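Local coordinates for protein putative surface-anchored fimbrial subunit (Corynebacterium diphtheriae, PDB 3HR6) that probably builds the shaft of the bacterial surface pilus as a pilin of tandem Ig-like modules stabilised by isopeptide and disulfide bonds, and binds calcium, at residues G337-S342 / E391-E396. Residues are numbered along the deposited sequence; the frame is centred on the assembly and turned at random.
Sequences GSLVKS and EFCLVE
Cys-393 and Val-395 meet Leu-339 on the outer face of a four-stranded antiparallel sheet in the last of the tandem Ig-like modules of this pilin. Segment 337-342 belongs to the loop that leaves strand 327-333, and it turns back over strand 391-398. Along that strand, Phe-392 faces inward, where its ring stacks edge-to-face with Trp-385 and makes a cation-pi contact with Arg-332. Cys-393 points the other way, toward the loop. Its SG stands between the backbone N and the carbonyl carbon (chi1 53°), and from there it closes the disulfide to Cys-333 at the end of the neighbouring strand. The same sulfur takes CD2 of Leu-339 against it at 3.8 Å, so the loop leucine lies over one half of the covalent cross-link. Leu-394 turns inward again and packs on Leu-364 of the facing sheet. At Val-395 the strand is back on the outer face, and its side chain crosses that of Leu-339 at about a right angle. No hydrogen bond joins the two segments, whose closest CA atoms, those of Leu-339 and Cys-393, are 8.1 Å apart. Leu-339 spans that distance with one branch: CG is anti to the carbonyl carbon (chi1 -66°), and the one methyl CD2 touches both partners, lying against SG of Cys-393 and 4.0 Å from CG2 of Val-395.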
ATOM      1  N   GLY A 337      19.622  18.656  30.367  1.00 20.52           N
ATOM      2  CA  GLY A 337      18.335  18.639  31.076  1.00 19.59           C
ATOM      3  C   GLY A 337      17.549  19.929  30.978  1.00 18.65           C
ATOM      4  O   GLY A 337      16.396  19.987  31.402  1.00 18.58           O
ATOM      5  N   SER A 338      18.167  20.958  30.393  1.00 17.58           N
ATOM      6  CA  SER A 338      17.507  22.232  30.179  1.00 16.48           C
ATOM      7  C   SER A 338      16.578  22.176  28.976  1.00 15.40           C
ATOM      8  O   SER A 338      16.815  21.416  28.040  1.00 14.62           O
ATOM      9  CB  SER A 338      18.539  23.333  29.959  1.00 16.67           C
ATOM     10  OG  SER A 338      19.283  23.104  28.780  1.00 18.31           O
ATOM     11  N   LEU A 339      15.546  23.000  29.007  1.00 13.95           N
ATOM     12  CA  LEU A 339      14.606  23.103  27.876  1.00 13.91           C
ATOM     13  C   LEU A 339      15.325  23.576  26.605  1.00 13.39           C
ATOM     14  O   LEU A 339      16.194  24.427  26.644  1.00 13.47           O
ATOM     15  CB  LEU A 339      13.433  24.037  28.197  1.00 14.54           C
ATOM     16  CG  LEU A 339      12.432  23.643  29.302  1.00 15.75           C
ATOM     17  CD1 LEU A 339      11.457  24.752  29.557  1.00 17.86           C
ATOM     18  CD2 LEU A 339      11.676  22.367  28.929  1.00 17.03           C
ATOM     19  N   VAL A 340      14.958  22.962  25.495  1.00 13.27           N
ATOM     20  CA  VAL A 340      15.334  23.437  24.182  1.00 13.23           C
ATOM     21  C   VAL A 340      14.936  24.927  24.086  1.00 13.36           C
ATOM     22  O   VAL A 340      13.922  25.336  24.585  1.00 12.59           O
ATOM     23  CB  VAL A 340      14.667  22.570  23.087  1.00 13.96           C
ATOM     24  CG1 VAL A 340      14.800  23.187  21.683  1.00 12.80           C
ATOM     25  CG2 VAL A 340      15.294  21.153  23.080  1.00 11.95           C
ATOM     26  N   LYS A 341      15.777  25.738  23.454  1.00 15.13           N
ATOM     27  CA  LYS A 341      15.477  27.167  23.275  1.00 16.15           C
ATOM     28  C   LYS A 341      14.094  27.363  22.637  1.00 14.82           C
ATOM     29  O   LYS A 341      13.765  26.721  21.646  1.00 14.29           O
ATOM     30  CB  LYS A 341      16.563  27.813  22.399  1.00 16.83           C
ATOM     31  CG  LYS A 341      16.339  29.295  22.081  1.00 20.49           C
ATOM     32  CD  LYS A 341      17.551  29.917  21.363  1.00 24.09           C
ATOM     33  CE  LYS A 341      17.199  31.286  20.791  1.00 26.89           C
ATOM     34  NZ  LYS A 341      16.848  32.262  21.871  1.00 30.88           N
ATOM     35  N   SER A 342      13.294  28.242  23.230  1.00 14.59           N
ATOM     36  CA  SER A 342      11.955  28.570  22.714  1.00 15.76           C
ATOM     37  C   SER A 342      11.037  27.365  22.555  1.00 15.23           C
ATOM     38  O   SER A 342      10.101  27.393  21.738  1.00 15.65           O
ATOM     39  CB  SER A 342      12.021  29.328  21.382  1.00 16.28           C
ATOM     40  OG  SER A 342      12.890  30.448  21.485  1.00 19.17           O
ATOM     41  N   GLU A 391      15.833  14.652  24.374  1.00 13.29           N
ATOM     42  CA  GLU A 391      14.821  13.859  25.072  1.00 13.29           C
ATOM     43  C   GLU A 391      13.574  14.678  25.298  1.00 13.47           C
ATOM     44  O   GLU A 391      13.604  15.908  25.279  1.00 14.34           O
ATOM     45  CB  GLU A 391      15.321  13.380  26.473  1.00 13.36           C
ATOM     46  CG  GLU A 391      16.638  12.624  26.521  1.00 15.60           C
ATOM     47  CD  GLU A 391      16.641  11.215  25.913  1.00 19.14           C
ATOM     48  OE1 GLU A 391      15.581  10.658  25.526  1.00 18.41           O
ATOM     49  OE2 GLU A 391      17.770  10.658  25.822  1.00 19.15           O
ATOM     50  N   PHE A 392      12.490  13.976  25.601  1.00 12.88           N
ATOM     51  CA  PHE A 392      11.324  14.595  26.166  1.00 12.11           C
ATOM     52  C   PHE A 392      11.537  14.915  27.644  1.00 13.01           C
ATOM     53  O   PHE A 392      12.372  14.300  28.364  1.00 12.71           O
ATOM     54  CB  PHE A 392      10.091  13.694  26.027  1.00 12.98           C
ATOM     55  CG  PHE A 392       9.651  13.455  24.619  1.00 10.58           C
ATOM     56  CD1 PHE A 392       8.909  14.406  23.910  1.00 13.30           C
ATOM     57  CD2 PHE A 392       9.986  12.270  23.967  1.00 14.32           C
ATOM     58  CE1 PHE A 392       8.519  14.183  22.609  1.00 13.42           C
ATOM     59  CE2 PHE A 392       9.600  12.040  22.671  1.00 14.07           C
ATOM     60  CZ  PHE A 392       8.860  12.988  21.975  1.00 14.39           C
ATOM     61  N   CYS A 393      10.791  15.903  28.097  1.00 13.33           N
ATOM     62  CA  CYS A 393      10.787  16.201  29.533  1.00 13.40           C
ATOM     63  C   CYS A 393       9.491  16.811  29.945  1.00 13.58           C
ATOM     64  O   CYS A 393       8.778  17.375  29.148  1.00 14.12           O
ATOM     65  CB  CYS A 393      11.972  17.077  29.924  1.00 13.62           C
ATOM     66  SG  CYS A 393      12.052  18.573  28.868  1.00 17.48           S
ATOM     67  N   LEU A 394       9.173  16.680  31.222  1.00 12.37           N
ATOM     68  CA  LEU A 394       7.937  17.231  31.744  1.00 12.02           C
ATOM     69  C   LEU A 394       8.243  18.420  32.637  1.00 12.81           C
ATOM     70  O   LEU A 394       9.175  18.373  33.442  1.00 13.21           O
ATOM     71  CB  LEU A 394       7.233  16.172  32.571  1.00 11.23           C
ATOM     72  CG  LEU A 394       6.654  14.968  31.813  1.00 11.90           C
ATOM     73  CD1 LEU A 394       6.344  13.785  32.839  1.00 11.77           C
ATOM     74  CD2 LEU A 394       5.421  15.374  30.996  1.00 16.10           C
ATOM     75  N   VAL A 395       7.440  19.460  32.496  1.00 12.51           N
ATOM     76  CA  VAL A 395       7.541  20.626  33.380  1.00 11.75           C
ATOM     77  C   VAL A 395       6.260  20.692  34.185  1.00 13.24           C
ATOM     78  O   VAL A 395       5.145  20.734  33.636  1.00 13.35           O
ATOM     79  CB  VAL A 395       7.728  21.938  32.585  1.00 10.68           C
ATOM     80  CG1 VAL A 395       7.547  23.179  33.522  1.00 10.65           C
ATOM     81  CG2 VAL A 395       9.068  21.967  31.885  1.00 11.44           C
ATOM     82  N   GLU A 396       6.412  20.718  35.509  1.00 13.84           N
ATOM     83  CA  GLU A 396       5.279  20.874  36.391  1.00 13.20           C
ATOM     84  C   GLU A 396       4.891  22.338  36.486  1.00 12.75           C
ATOM     85  O   GLU A 396       5.678  23.151  36.987  1.00 14.25           O
ATOM     86  CB  GLU A 396       5.588  20.352  37.786  1.00 13.43           C
ATOM     87  CG  GLU A 396       4.355  20.313  38.653  1.00 12.99           C
ATOM     88  CD  GLU A 396       4.590  19.665  39.979  1.00 16.32           C
ATOM     89  OE1 GLU A 396       5.510  20.073  40.714  1.00 17.61           O
ATOM     90  OE2 GLU A 396       3.796  18.777  40.301  1.00 15.75           O
TER